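Long-range contacts in putative metal-dependent hydrolase (Parabacteroides distasonis ATCC 8503, PDB 3KL7), which binds two zinc ions and is probably a hydrolase of the metallo-beta-lactamase superfamily: residues A[23-28]-A[151-156]; A[66-71]-A[120-125]; A[203-208]-A[227-232]. All blocks are in the same frame, centred on the assembly; numbering follows the deposited sequence.

Contact 1 of 3, residues A[23-28]-A[151-156]; sequences KTKSGK and TFDGLR
The carboxylate of D153 enters the turn at residues 23-28 and puts one of its oxygens, OD2, where three donors converge. The hydroxyl OG1 of T24 reaches OD2 at 2.5 Å on the anti side, the two side chains crossing at about a right angle. The backbone N of S26 comes in on the syn side, 3.1 Å from D153 OD2, while the hydroxyl of the same serine, OG, lies above the carboxylate plane and closes to 2.5 Å from OD2. Both hydroxyls can gather on one acceptor because each sits between its own backbone N and carbonyl carbon (chi1 71° in T24 and 73° in S26), and D153 meets them with CG swung opposite its backbone N. Three donors on a single oxygen would probably favour the ionised form of this carboxylate.

Two hairpin ends meet here, one from each sheet of the metallo-beta-lactamase sandwich. T24 to G27 form a type I turn that ends on G27, whose positive phi suits glycine; this turn joins strands 19-23 and 29-36. F152 to L155 form the type I' turn between strands 146-152 and 155-159, with D153 and G154 at its corners.

K25 runs extended across the second turn. Its CG lies 3.2 Å from the carbonyl O of D153, yet its ammonium NZ stays 4.6 Å from D153 OD1, too far for a salt bridge. A water donates a hydrogen bond to that same carbonyl and accepts a weak one from K25 N. Beside these polar groups, the methyl CG2 of T24 sits 4.2 Å from CB of L155, and Y44 of strand 39-44 packs against both T24 and D153.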
ATOM      1  N   LYS A  23      -7.550   9.215  13.769  1.00 14.77           N
ATOM      2  CA  LYS A  23      -7.147   9.226  15.160  1.00 14.97           C
ATOM      3  C   LYS A  23      -6.993   7.795  15.627  1.00 14.42           C
ATOM      4  O   LYS A  23      -7.765   6.949  15.243  1.00 16.07           O
ATOM      5  CB  LYS A  23      -8.185   9.981  16.010  1.00 15.25           C
ATOM      6  CG  LYS A  23      -8.103  11.538  15.857  1.00 15.96           C
ATOM      7  CD  LYS A  23      -6.786  12.106  16.477  1.00 17.26           C
ATOM      8  CE  LYS A  23      -6.677  13.645  16.366  1.00 17.72           C
ATOM      9  NZ  LYS A  23      -6.483  14.170  14.941  1.00 16.94           N
ATOM     10  N   THR A  24      -5.956   7.522  16.419  1.00 13.62           N
ATOM     11  CA  THR A  24      -5.732   6.170  16.998  1.00 12.62           C
ATOM     12  C   THR A  24      -6.371   6.128  18.401  1.00 12.86           C
ATOM     13  O   THR A  24      -6.908   7.124  18.848  1.00 12.26           O
ATOM     14  CB  THR A  24      -4.248   5.860  17.116  1.00 12.47           C
ATOM     15  OG1 THR A  24      -3.680   6.654  18.163  1.00 11.63           O
ATOM     16  CG2 THR A  24      -3.507   6.145  15.786  1.00 10.63           C
ATOM     17  N   LYS A  25      -6.306   4.981  19.094  1.00 13.05           N
ATOM     18  CA  LYS A  25      -7.021   4.854  20.392  1.00 13.53           C
ATOM     19  C   LYS A  25      -6.499   5.793  21.478  1.00 13.42           C
ATOM     20  O   LYS A  25      -7.252   6.191  22.362  1.00 13.96           O
ATOM     21  CB  LYS A  25      -7.062   3.388  20.916  1.00 14.01           C
ATOM     22  CG  LYS A  25      -5.829   2.577  20.639  1.00 15.96           C
ATOM     23  CD  LYS A  25      -5.751   1.303  21.498  1.00 17.65           C
ATOM     24  CE  LYS A  25      -4.450   0.503  21.191  1.00 18.38           C
ATOM     25  NZ  LYS A  25      -4.265  -0.633  22.081  1.00 18.43           N
ATOM     26  N   SER A  26      -5.220   6.157  21.417  1.00 13.15           N
ATOM     27  CA  SER A  26      -4.648   7.011  22.457  1.00 13.25           C
ATOM     28  C   SER A  26      -4.732   8.499  22.087  1.00 13.45           C
ATOM     29  O   SER A  26      -4.329   9.343  22.851  1.00 13.45           O
ATOM     30  CB  SER A  26      -3.204   6.614  22.760  1.00 12.65           C
ATOM     31  OG  SER A  26      -2.328   7.007  21.712  1.00 14.04           O
ATOM     32  N   GLY A  27      -5.253   8.791  20.900  1.00 14.01           N
ATOM     33  CA  GLY A  27      -5.454  10.151  20.462  1.00 14.16           C
ATOM     34  C   GLY A  27      -4.426  10.632  19.459  1.00 14.62           C
ATOM     35  O   GLY A  27      -4.447  11.785  19.061  1.00 14.94           O
ATOM     36  N   LYS A  28      -3.531   9.757  19.039  1.00 15.00           N
ATOM     37  CA  LYS A  28      -2.501  10.156  18.126  1.00 15.58           C
ATOM     38  C   LYS A  28      -3.051  10.214  16.679  1.00 16.03           C
ATOM     39  O   LYS A  28      -4.034   9.552  16.347  1.00 14.49           O
ATOM     40  CB  LYS A  28      -1.266   9.241  18.259  1.00 16.15           C
ATOM     41  CG  LYS A  28      -0.442   9.511  19.579  1.00 16.57           C
ATOM     42  CD  LYS A  28       0.883   8.763  19.615  1.00 18.09           C
ATOM     43  CE  LYS A  28       1.875   9.391  20.651  1.00 17.43           C
ATOM     44  N   THR A 151       0.525  -1.206  11.494  1.00 14.18           N
ATOM     45  CA  THR A 151      -0.268  -0.955  12.680  1.00 14.02           C
ATOM     46  C   THR A 151       0.324   0.217  13.477  1.00 13.78           C
ATOM     47  O   THR A 151       1.476   0.187  13.855  1.00 13.65           O
ATOM     48  CB  THR A 151      -0.361  -2.220  13.574  1.00 14.65           C
ATOM     49  OG1 THR A 151      -0.855  -3.336  12.789  1.00 14.12           O
ATOM     50  CG2 THR A 151      -1.297  -1.966  14.780  1.00 12.71           C
ATOM     51  N   PHE A 152      -0.487   1.266  13.676  1.00 13.37           N
ATOM     52  CA  PHE A 152      -0.118   2.409  14.494  1.00 12.74           C
ATOM     53  C   PHE A 152      -1.090   2.466  15.691  1.00 13.26           C
ATOM     54  O   PHE A 152      -2.262   2.754  15.512  1.00 13.63           O
ATOM     55  CB  PHE A 152      -0.264   3.710  13.702  1.00 12.82           C
ATOM     56  CG  PHE A 152       0.374   3.688  12.333  1.00 12.06           C
ATOM     57  CD1 PHE A 152      -0.330   3.208  11.228  1.00 13.30           C
ATOM     58  CD2 PHE A 152       1.655   4.169  12.145  1.00 11.68           C
ATOM     59  CE1 PHE A 152       0.255   3.209   9.955  1.00 13.44           C
ATOM     60  CE2 PHE A 152       2.253   4.159  10.875  1.00 13.58           C
ATOM     61  CZ  PHE A 152       1.552   3.691   9.785  1.00 12.83           C
ATOM     62  N   ASP A 153      -0.606   2.160  16.893  1.00 13.35           N
ATOM     63  CA  ASP A 153      -1.418   2.308  18.105  1.00 14.44           C
ATOM     64  C   ASP A 153      -2.843   1.724  17.885  1.00 15.19           C
ATOM     65  O   ASP A 153      -3.839   2.359  18.186  1.00 15.03           O
ATOM     66  CB  ASP A 153      -1.485   3.807  18.477  1.00 13.94           C
ATOM     67  CG  ASP A 153      -2.155   4.066  19.813  1.00 14.41           C
ATOM     68  OD1 ASP A 153      -2.140   3.177  20.693  1.00 15.29           O
ATOM     69  OD2 ASP A 153      -2.686   5.186  19.990  1.00 12.93           O
ATOM     70  N   GLY A 154      -2.910   0.516  17.327  1.00 16.30           N
ATOM     71  CA  GLY A 154      -4.196  -0.173  17.126  1.00 16.64           C
ATOM     72  C   GLY A 154      -4.863   0.078  15.769  1.00 17.21           C
ATOM     73  O   GLY A 154      -5.746  -0.669  15.371  1.00 18.00           O
ATOM     74  N   LEU A 155      -4.452   1.134  15.067  1.00 17.11           N
ATOM     75  CA  LEU A 155      -5.030   1.446  13.760  1.00 16.97           C
ATOM     76  C   LEU A 155      -4.298   0.642  12.709  1.00 16.17           C
ATOM     77  O   LEU A 155      -3.104   0.824  12.526  1.00 16.12           O
ATOM     78  CB  LEU A 155      -4.890   2.941  13.462  1.00 17.28           C
ATOM     79  CG  LEU A 155      -5.580   3.444  12.209  1.00 17.24           C
ATOM     80  CD1 LEU A 155      -7.043   3.520  12.442  1.00 19.01           C
ATOM     81  CD2 LEU A 155      -5.041   4.803  11.841  1.00 19.08           C
ATOM     82  N   ARG A 156      -5.022  -0.245  12.019  1.00 15.40           N
ATOM     83  CA  ARG A 156      -4.415  -1.153  11.022  1.00 15.28           C
ATOM     84  C   ARG A 156      -4.699  -0.721   9.595  1.00 14.79           C
ATOM     85  O   ARG A 156      -5.832  -0.613   9.189  1.00 15.23           O
ATOM     86  CB  ARG A 156      -4.885  -2.606  11.258  1.00 15.25           C
ATOM     87  CG  ARG A 156      -4.326  -3.201  12.583  1.00 15.16           C
ATOM     88  CD  ARG A 156      -5.064  -4.456  13.085  1.00 15.49           C
ATOM     89  NE  ARG A 156      -5.098  -5.580  12.134  1.00 15.90           N
ATOM     90  CZ  ARG A 156      -4.037  -6.313  11.771  1.00 17.20           C
ATOM     91  NH1 ARG A 156      -2.833  -6.040  12.227  1.00 17.46           N
ATOM     92  NH2 ARG A 156      -4.190  -7.313  10.931  1.00 19.48           N
TER
HETATM   93  O   HOH W   1      -6.385   2.523  17.199  1.00 17.84           O

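Contact 2 of 3, residues A[66-71]-A[120-125]; sequences ADIILI and SYMKIE
I68 and M122, a selenomethionine in this crystal, reach toward each other tip to tip across the interior of the metallo-beta-lactamase alpha-beta-beta-alpha sandwich. One comes from strand 68-71 of the first sheet and the other from residues 120-125, which lead into the second. Their backbones stay well apart, with the CA atoms of I68 and M122 10.1 Å from each other, so side chains alone fill the gap and no hydrogen bond spans it.

The hollow is made by the fork of I68, and the bump that fills it is the terminal methyl of M122. CE lies 4.0 Å from CG2 of I68 and close to CD1 on the other branch, and CD2 of L70 borders it farther along the strand at 4.2 Å. The M122 chain leaves its backbone extended and bends only at its last torsion (chi3 74°), which turns CE into this notch. I49 and F152 also pack on M122, and I95 touches both I68 and L70.

A second bump comes from Y121, whose chain approaches I68 from the opposite direction. Its CG stands between the backbone N and the carbonyl carbon (chi1 59°), which brings the ring obliquely to I68. The hydroxyl end does the touching, with OH 3.1 Å from CD1 of I68 and CZ behind it at 3.8 Å. That OH also lies 3.6 Å from CB of D67, whose carboxylate is itself engaged by K89 and by the backbone of S48. H47 stacks on the tyrosine ring. CD1 of I68 is therefore shared by both bumps, and its 3.4 Å approach to CE of M122 is tighter than usual van der Waals contact.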
ATOM      1  N   ALA A  66      12.207  10.781   4.605  1.00 16.29           N
ATOM      2  CA  ALA A  66      11.618   9.540   5.087  1.00 16.27           C
ATOM      3  C   ALA A  66      12.358   8.973   6.297  1.00 16.08           C
ATOM      4  O   ALA A  66      13.576   8.831   6.285  1.00 16.28           O
ATOM      5  CB  ALA A  66      11.606   8.505   3.967  1.00 15.80           C
ATOM      6  N   ASP A  67      11.616   8.656   7.335  1.00 16.26           N
ATOM      7  CA  ASP A  67      12.133   7.806   8.393  1.00 16.55           C
ATOM      8  C   ASP A  67      12.075   6.356   7.915  1.00 16.07           C
ATOM      9  O   ASP A  67      12.912   5.526   8.291  1.00 16.12           O
ATOM     10  CB  ASP A  67      11.308   7.968   9.661  1.00 17.02           C
ATOM     11  CG  ASP A  67      11.516   9.321  10.322  1.00 17.92           C
ATOM     12  OD1 ASP A  67      12.584   9.525  10.918  1.00 18.74           O
ATOM     13  OD2 ASP A  67      10.601  10.180  10.247  1.00 19.37           O
ATOM     14  N   ILE A  68      11.091   6.063   7.074  1.00 15.59           N
ATOM     15  CA  ILE A  68      10.880   4.726   6.576  1.00 15.70           C
ATOM     16  C   ILE A  68      10.425   4.750   5.140  1.00 16.14           C
ATOM     17  O   ILE A  68       9.570   5.559   4.781  1.00 16.35           O
ATOM     18  CB  ILE A  68       9.797   3.986   7.407  1.00 15.92           C
ATOM     19  CG1 ILE A  68      10.235   3.907   8.879  1.00 16.50           C
ATOM     20  CG2 ILE A  68       9.543   2.558   6.834  1.00 12.97           C
ATOM     21  CD1 ILE A  68       9.182   3.326   9.786  1.00 19.22           C
ATOM     22  N   ILE A  69      10.998   3.851   4.313  1.00 16.16           N
ATOM     23  CA  ILE A  69      10.528   3.641   2.938  1.00 16.20           C
ATOM     24  C   ILE A  69      10.117   2.193   2.769  1.00 17.14           C
ATOM     25  O   ILE A  69      10.908   1.274   2.992  1.00 18.00           O
ATOM     26  CB  ILE A  69      11.618   4.018   1.873  1.00 16.42           C
ATOM     27  CG1 ILE A  69      12.053   5.501   2.059  1.00 14.69           C
ATOM     28  CG2 ILE A  69      11.081   3.740   0.389  1.00 13.83           C
ATOM     29  CD1 ILE A  69      13.261   5.905   1.258  1.00 12.25           C
ATOM     30  N   LEU A  70       8.864   1.997   2.399  1.00 17.77           N
ATOM     31  CA  LEU A  70       8.298   0.672   2.174  1.00 18.08           C
ATOM     32  C   LEU A  70       8.210   0.404   0.666  1.00 16.98           C
ATOM     33  O   LEU A  70       7.577   1.169  -0.053  1.00 16.80           O
ATOM     34  CB  LEU A  70       6.869   0.628   2.716  1.00 19.03           C
ATOM     35  CG  LEU A  70       6.567  -0.086   3.992  1.00 21.88           C
ATOM     36  CD1 LEU A  70       7.122  -1.525   3.955  1.00 22.12           C
ATOM     37  CD2 LEU A  70       7.134   0.691   5.151  1.00 24.59           C
ATOM     38  N   ILE A  71       8.804  -0.679   0.204  1.00 15.96           N
ATOM     39  CA  ILE A  71       8.608  -1.111  -1.187  1.00 16.03           C
ATOM     40  C   ILE A  71       7.823  -2.420  -1.247  1.00 16.55           C
ATOM     41  O   ILE A  71       8.220  -3.422  -0.630  1.00 17.33           O
ATOM     42  CB  ILE A  71       9.932  -1.315  -1.924  1.00 15.30           C
ATOM     43  CG1 ILE A  71      10.823  -0.088  -1.779  1.00 14.89           C
ATOM     44  CG2 ILE A  71       9.662  -1.623  -3.409  1.00 15.35           C
ATOM     45  CD1 ILE A  71      10.134   1.219  -2.144  1.00 16.05           C
ATOM     46  N   SER A 120       9.261   0.894  16.833  1.00 18.06           N
ATOM     47  CA  SER A 120       8.433   0.926  18.031  1.00 18.47           C
ATOM     48  C   SER A 120       7.069   1.565  17.810  1.00 18.72           C
ATOM     49  O   SER A 120       6.152   1.319  18.577  1.00 19.32           O
ATOM     50  CB  SER A 120       9.153   1.650  19.156  1.00 18.21           C
ATOM     51  OG  SER A 120       9.283   3.026  18.859  1.00 19.57           O
ATOM     52  N   TYR A 121       6.941   2.383  16.759  1.00 18.74           N
ATOM     53  CA  TYR A 121       5.700   3.122  16.496  1.00 18.84           C
ATOM     54  C   TYR A 121       4.892   2.548  15.328  1.00 18.72           C
ATOM     55  O   TYR A 121       3.833   3.078  14.987  1.00 18.99           O
ATOM     56  CB  TYR A 121       6.003   4.613  16.235  1.00 18.88           C
ATOM     57  CG  TYR A 121       6.936   4.878  15.079  1.00 19.08           C
ATOM     58  CD1 TYR A 121       6.458   4.916  13.767  1.00 19.16           C
ATOM     59  CD2 TYR A 121       8.296   5.120  15.293  1.00 19.57           C
ATOM     60  CE1 TYR A 121       7.330   5.170  12.671  1.00 20.06           C
ATOM     61  CE2 TYR A 121       9.179   5.376  14.208  1.00 19.63           C
ATOM     62  CZ  TYR A 121       8.682   5.397  12.906  1.00 20.65           C
ATOM     63  OH  TYR A 121       9.536   5.643  11.834  1.00 21.94           O
HETATM   64  N   MSE A 122       5.380   1.472  14.717  1.00 18.10           N
HETATM   65  CA  MSE A 122       4.704   0.912  13.548  1.00 17.49           C
HETATM   66  C   MSE A 122       5.069  -0.531  13.324  1.00 17.70           C
HETATM   67  O   MSE A 122       6.191  -0.834  12.888  1.00 17.82           O
HETATM   68  CB  MSE A 122       5.047   1.708  12.291  1.00 16.54           C
HETATM   69  CG  MSE A 122       4.327   1.186  11.048  1.00 15.75           C
HETATM   70 SE   MSE A 122       4.790   2.095   9.462  0.75  8.84          SE
HETATM   71  CE  MSE A 122       6.534   1.353   9.217  1.00 12.52           C
ATOM     72  N   LYS A 123       4.116  -1.431  13.611  1.00 17.58           N
ATOM     73  CA  LYS A 123       4.306  -2.850  13.372  1.00 17.10           C
ATOM     74  C   LYS A 123       4.041  -3.100  11.924  1.00 16.99           C
ATOM     75  O   LYS A 123       3.126  -2.514  11.354  1.00 16.57           O
ATOM     76  CB  LYS A 123       3.347  -3.685  14.247  1.00 17.00           C
ATOM     77  CG  LYS A 123       3.380  -5.185  13.956  1.00 17.65           C
ATOM     78  CD  LYS A 123       2.566  -5.989  14.977  1.00 17.29           C
ATOM     79  CE  LYS A 123       1.061  -5.837  14.734  1.00 17.53           C
ATOM     80  NZ  LYS A 123       0.258  -6.795  15.534  1.00 16.91           N
ATOM     81  N   ILE A 124       4.857  -3.954  11.307  1.00 17.17           N
ATOM     82  CA  ILE A 124       4.668  -4.319   9.899  1.00 17.17           C
ATOM     83  C   ILE A 124       4.434  -5.805   9.775  1.00 17.01           C
ATOM     84  O   ILE A 124       5.150  -6.602  10.363  1.00 16.85           O
ATOM     85  CB  ILE A 124       5.921  -3.985   9.017  1.00 17.17           C
ATOM     86  CG1 ILE A 124       6.434  -2.574   9.273  1.00 17.54           C
ATOM     87  CG2 ILE A 124       5.590  -4.136   7.568  1.00 17.18           C
ATOM     88  CD1 ILE A 124       7.760  -2.261   8.524  1.00 16.19           C
ATOM     89  N   GLU A 125       3.437  -6.177   8.986  1.00 17.34           N
ATOM     90  CA  GLU A 125       3.260  -7.559   8.591  1.00 17.41           C
ATOM     91  C   GLU A 125       3.255  -7.624   7.077  1.00 17.34           C
ATOM     92  O   GLU A 125       2.578  -6.852   6.429  1.00 18.31           O
ATOM     93  CB  GLU A 125       1.943  -8.125   9.182  1.00 17.39           C
ATOM     94  CG  GLU A 125       1.851  -7.943  10.702  1.00 17.37           C
ATOM     95  CD  GLU A 125       0.460  -8.155  11.249  1.00 19.18           C
ATOM     96  OE1 GLU A 125       0.066  -9.332  11.437  1.00 16.59           O
ATOM     97  OE2 GLU A 125      -0.237  -7.132  11.517  1.00 18.49           O
TER

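Contact 3 of 3, residues A[203-208]-A[227-232]; sequences KILYPY and IDVRIR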
ATOM      1  N   LYS A 203     -13.096  -1.129   7.262  1.00 16.97           N
ATOM      2  CA  LYS A 203     -13.974  -0.074   7.586  1.00 16.61           C
ATOM      3  C   LYS A 203     -13.906   1.010   6.506  1.00 16.36           C
ATOM      4  O   LYS A 203     -14.920   1.536   6.096  1.00 16.31           O
ATOM      5  CB  LYS A 203     -13.639   0.479   8.949  1.00 17.06           C
ATOM      6  CG  LYS A 203     -13.952  -0.502  10.091  1.00 18.15           C
ATOM      7  CD  LYS A 203     -13.217  -0.140  11.338  1.00 19.97           C
ATOM      8  CE  LYS A 203     -13.683  -0.960  12.524  1.00 21.50           C
ATOM      9  NZ  LYS A 203     -12.683  -0.871  13.642  1.00 24.80           N
ATOM     10  N   ILE A 204     -12.701   1.313   6.042  1.00 16.17           N
ATOM     11  CA  ILE A 204     -12.494   2.343   5.027  1.00 16.21           C
ATOM     12  C   ILE A 204     -11.705   1.769   3.883  1.00 15.93           C
ATOM     13  O   ILE A 204     -10.715   1.100   4.104  1.00 16.04           O
ATOM     14  CB  ILE A 204     -11.754   3.555   5.625  1.00 16.03           C
ATOM     15  CG1 ILE A 204     -12.696   4.299   6.573  1.00 16.80           C
ATOM     16  CG2 ILE A 204     -11.244   4.491   4.507  1.00 15.83           C
ATOM     17  CD1 ILE A 204     -12.018   5.029   7.644  1.00 19.32           C
ATOM     18  N   LEU A 205     -12.162   2.013   2.643  1.00 15.99           N
ATOM     19  CA  LEU A 205     -11.493   1.450   1.459  1.00 15.39           C
ATOM     20  C   LEU A 205     -11.123   2.536   0.487  1.00 15.91           C
ATOM     21  O   LEU A 205     -11.991   3.226  -0.030  1.00 16.19           O
ATOM     22  CB  LEU A 205     -12.402   0.404   0.747  1.00 14.92           C
ATOM     23  CG  LEU A 205     -11.871  -0.159  -0.631  1.00 13.79           C
ATOM     24  CD1 LEU A 205     -10.659  -1.012  -0.420  1.00 13.38           C
ATOM     25  CD2 LEU A 205     -12.948  -0.964  -1.387  1.00 11.90           C
ATOM     26  N   TYR A 206      -9.828   2.679   0.231  1.00 16.21           N
ATOM     27  CA  TYR A 206      -9.343   3.565  -0.824  1.00 16.46           C
ATOM     28  C   TYR A 206      -8.920   2.730  -2.040  1.00 16.29           C
ATOM     29  O   TYR A 206      -7.844   2.107  -2.022  1.00 16.26           O
ATOM     30  CB  TYR A 206      -8.100   4.353  -0.360  1.00 16.73           C
ATOM     31  CG  TYR A 206      -8.347   5.419   0.704  1.00 17.27           C
ATOM     32  CD1 TYR A 206      -8.745   6.687   0.354  1.00 17.98           C
ATOM     33  CD2 TYR A 206      -8.138   5.146   2.054  1.00 17.49           C
ATOM     34  CE1 TYR A 206      -8.958   7.661   1.316  1.00 17.84           C
ATOM     35  CE2 TYR A 206      -8.343   6.111   3.016  1.00 17.68           C
ATOM     36  CZ  TYR A 206      -8.753   7.366   2.642  1.00 17.74           C
ATOM     37  OH  TYR A 206      -8.962   8.334   3.598  1.00 16.87           O
ATOM     38  N   PRO A 207      -9.739   2.720  -3.104  1.00 15.33           N
ATOM     39  CA  PRO A 207      -9.181   2.173  -4.316  1.00 15.41           C
ATOM     40  C   PRO A 207      -7.939   2.960  -4.739  1.00 15.52           C
ATOM     41  O   PRO A 207      -7.951   4.197  -4.723  1.00 14.80           O
ATOM     42  CB  PRO A 207     -10.307   2.371  -5.342  1.00 15.26           C
ATOM     43  CG  PRO A 207     -11.220   3.316  -4.743  1.00 15.33           C
ATOM     44  CD  PRO A 207     -11.122   3.143  -3.288  1.00 15.14           C
ATOM     45  N   TYR A 208      -6.878   2.263  -5.113  1.00 15.76           N
ATOM     46  CA  TYR A 208      -5.714   2.943  -5.623  1.00 15.19           C
ATOM     47  C   TYR A 208      -5.083   2.182  -6.783  1.00 14.84           C
ATOM     48  O   TYR A 208      -5.591   1.115  -7.199  1.00 15.16           O
ATOM     49  CB  TYR A 208      -4.732   3.272  -4.472  1.00 15.28           C
ATOM     50  CG  TYR A 208      -3.715   2.197  -4.051  1.00 15.90           C
ATOM     51  CD1 TYR A 208      -3.953   0.829  -4.243  1.00 17.82           C
ATOM     52  CD2 TYR A 208      -2.552   2.566  -3.411  1.00 16.94           C
ATOM     53  CE1 TYR A 208      -3.037  -0.115  -3.850  1.00 17.31           C
ATOM     54  CE2 TYR A 208      -1.625   1.631  -3.007  1.00 18.47           C
ATOM     55  CZ  TYR A 208      -1.862   0.291  -3.225  1.00 18.97           C
ATOM     56  OH  TYR A 208      -0.915  -0.642  -2.815  1.00 19.00           O
ATOM     57  N   ILE A 227     -18.934  -0.489   3.972  1.00 17.29           N
ATOM     58  CA  ILE A 227     -17.556  -0.055   3.776  1.00 16.50           C
ATOM     59  C   ILE A 227     -17.547   1.359   3.165  1.00 16.82           C
ATOM     60  O   ILE A 227     -18.228   1.616   2.181  1.00 17.14           O
ATOM     61  CB  ILE A 227     -16.802  -0.997   2.793  1.00 16.35           C
ATOM     62  CG1 ILE A 227     -16.801  -2.424   3.291  1.00 15.34           C
ATOM     63  CG2 ILE A 227     -15.345  -0.508   2.565  1.00 15.38           C
ATOM     64  CD1 ILE A 227     -16.180  -3.395   2.296  1.00 14.80           C
ATOM     65  N   ASP A 228     -16.771   2.268   3.746  1.00 16.84           N
ATOM     66  CA  ASP A 228     -16.663   3.620   3.200  1.00 16.62           C
ATOM     67  C   ASP A 228     -15.628   3.617   2.069  1.00 16.48           C
ATOM     68  O   ASP A 228     -14.431   3.603   2.308  1.00 17.14           O
ATOM     69  CB  ASP A 228     -16.286   4.622   4.287  1.00 16.36           C
ATOM     70  CG  ASP A 228     -16.160   6.069   3.752  1.00 17.18           C
ATOM     71  OD1 ASP A 228     -16.656   6.359   2.612  1.00 15.89           O
ATOM     72  OD2 ASP A 228     -15.560   6.916   4.476  1.00 16.13           O
ATOM     73  N   VAL A 229     -16.112   3.600   0.842  1.00 16.19           N
ATOM     74  CA  VAL A 229     -15.243   3.630  -0.326  1.00 16.35           C
ATOM     75  C   VAL A 229     -14.940   5.086  -0.600  1.00 16.18           C
ATOM     76  O   VAL A 229     -15.850   5.844  -0.851  1.00 16.79           O
ATOM     77  CB  VAL A 229     -15.944   2.994  -1.566  1.00 16.08           C
ATOM     78  CG1 VAL A 229     -15.009   2.953  -2.755  1.00 16.05           C
ATOM     79  CG2 VAL A 229     -16.468   1.580  -1.225  1.00 15.66           C
ATOM     80  N   ARG A 230     -13.659   5.475  -0.515  1.00 15.91           N
ATOM     81  CA  ARG A 230     -13.253   6.881  -0.710  1.00 16.26           C
ATOM     82  C   ARG A 230     -12.440   7.007  -1.965  1.00 16.41           C
ATOM     83  O   ARG A 230     -11.386   6.383  -2.090  1.00 17.93           O
ATOM     84  CB  ARG A 230     -12.424   7.374   0.472  1.00 15.90           C
ATOM     85  CG  ARG A 230     -13.149   7.285   1.822  1.00 16.59           C
ATOM     86  CD  ARG A 230     -12.293   7.809   2.956  1.00 14.77           C
ATOM     87  NE  ARG A 230     -13.024   7.826   4.215  1.00 14.07           N
ATOM     88  CZ  ARG A 230     -12.592   8.430   5.330  1.00 13.24           C
ATOM     89  NH1 ARG A 230     -11.424   9.070   5.343  1.00 12.53           N
ATOM     90  NH2 ARG A 230     -13.331   8.399   6.428  1.00 12.89           N
ATOM     91  N   ILE A 231     -12.920   7.803  -2.901  1.00 16.08           N
ATOM     92  CA  ILE A 231     -12.215   7.999  -4.171  1.00 16.56           C
ATOM     93  C   ILE A 231     -11.240   9.188  -4.081  1.00 16.71           C
ATOM     94  O   ILE A 231     -11.628  10.322  -3.784  1.00 15.94           O
ATOM     95  CB  ILE A 231     -13.208   8.229  -5.355  1.00 16.65           C
ATOM     96  CG1 ILE A 231     -14.251   7.118  -5.389  1.00 17.58           C
ATOM     97  CG2 ILE A 231     -12.466   8.278  -6.686  1.00 14.59           C
ATOM     98  CD1 ILE A 231     -13.664   5.754  -5.432  1.00 17.73           C
ATOM     99  N   ARG A 232      -9.973   8.897  -4.336  1.00 17.39           N
ATOM    100  CA  ARG A 232      -8.922   9.893  -4.345  1.00 17.27           C
ATOM    101  C   ARG A 232      -8.178   9.821  -5.674  1.00 17.07           C
ATOM    102  O   ARG A 232      -8.404   8.921  -6.456  1.00 17.09           O
ATOM    103  CB  ARG A 232      -7.974   9.646  -3.177  1.00 17.05           C
ATOM    104  CG  ARG A 232      -8.659   9.750  -1.797  1.00 16.45           C
ATOM    105  CD  ARG A 232      -9.130  11.168  -1.494  1.00 15.92           C
ATOM    106  NE  ARG A 232      -9.730  11.297  -0.164  1.00 15.59           N
ATOM    107  CZ  ARG A 232     -11.028  11.075   0.116  1.00 14.68           C
ATOM    108  NH1 ARG A 232     -11.889  10.712  -0.831  1.00 13.47           N
ATOM    109  NH2 ARG A 232     -11.455  11.206   1.341  1.00 13.69           N
TER
HETATM  110  O   HOH W   2      -9.162   6.359  -3.543  1.00 13.14           O
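The backbone N of R230 donates to L205 O at 2.8 Å, and L205 N donates to D228 O over the same distance in an almost straight bond. With D228 N bound to K203 O, these bonds set I204 beside D228 and L205 beside V229 in parallel register. The extended R230 side chain turns back over I204 toward D228. Its NH1 donates to OH of Y206 at 3.1 Å, and its NE grips OD2 of D228 in a 2.7 Å salt bridge that fixes the rotation of the guanidinium. One face of that group is covered by I204 CD1, while the Y206 ring stands 80° to it. D20 accepts from Y206 OH and pairs with R232, whose guanidinium has CE1 of Y206 over one face. A water bridges P207 O, R230 O and R232 N beyond the last bridged pair.

On the face that carries L205 and V229, CG2 of I227 presses on CB of L205 at 3.6 Å, and CG of P207 meets CD1 of I231 at 3.5 Å. The pair closes a beta-alpha-beta unit at the sheet's edge: helix 217-221 packs on L205, P207 and V229, and strand 177-181 flanks residues 204-208.

Overall arrangement
The general lesson is that a two-sheet sandwich is held together both between its sheets and within them. Contacts 1 and 2 both span the sheets and touch each other: R156 NH1 and E125 OE2 form a salt bridge at 2.9 Å, and CE2 of F152 packs 3.6 Å from SE of M122. Their centres are 15 Å apart. Contact 3 instead extends the second sheet at its edge, with its centre 19 Å from that of contact 1 and 22 Å from that of contact 2, across the chain's centre. Contact 1 lies away from the zinc sites, whereas the side chains of L70 and P207 come within about 10 Å of H78 and 8 Å of H209, respectively, both zinc ligands.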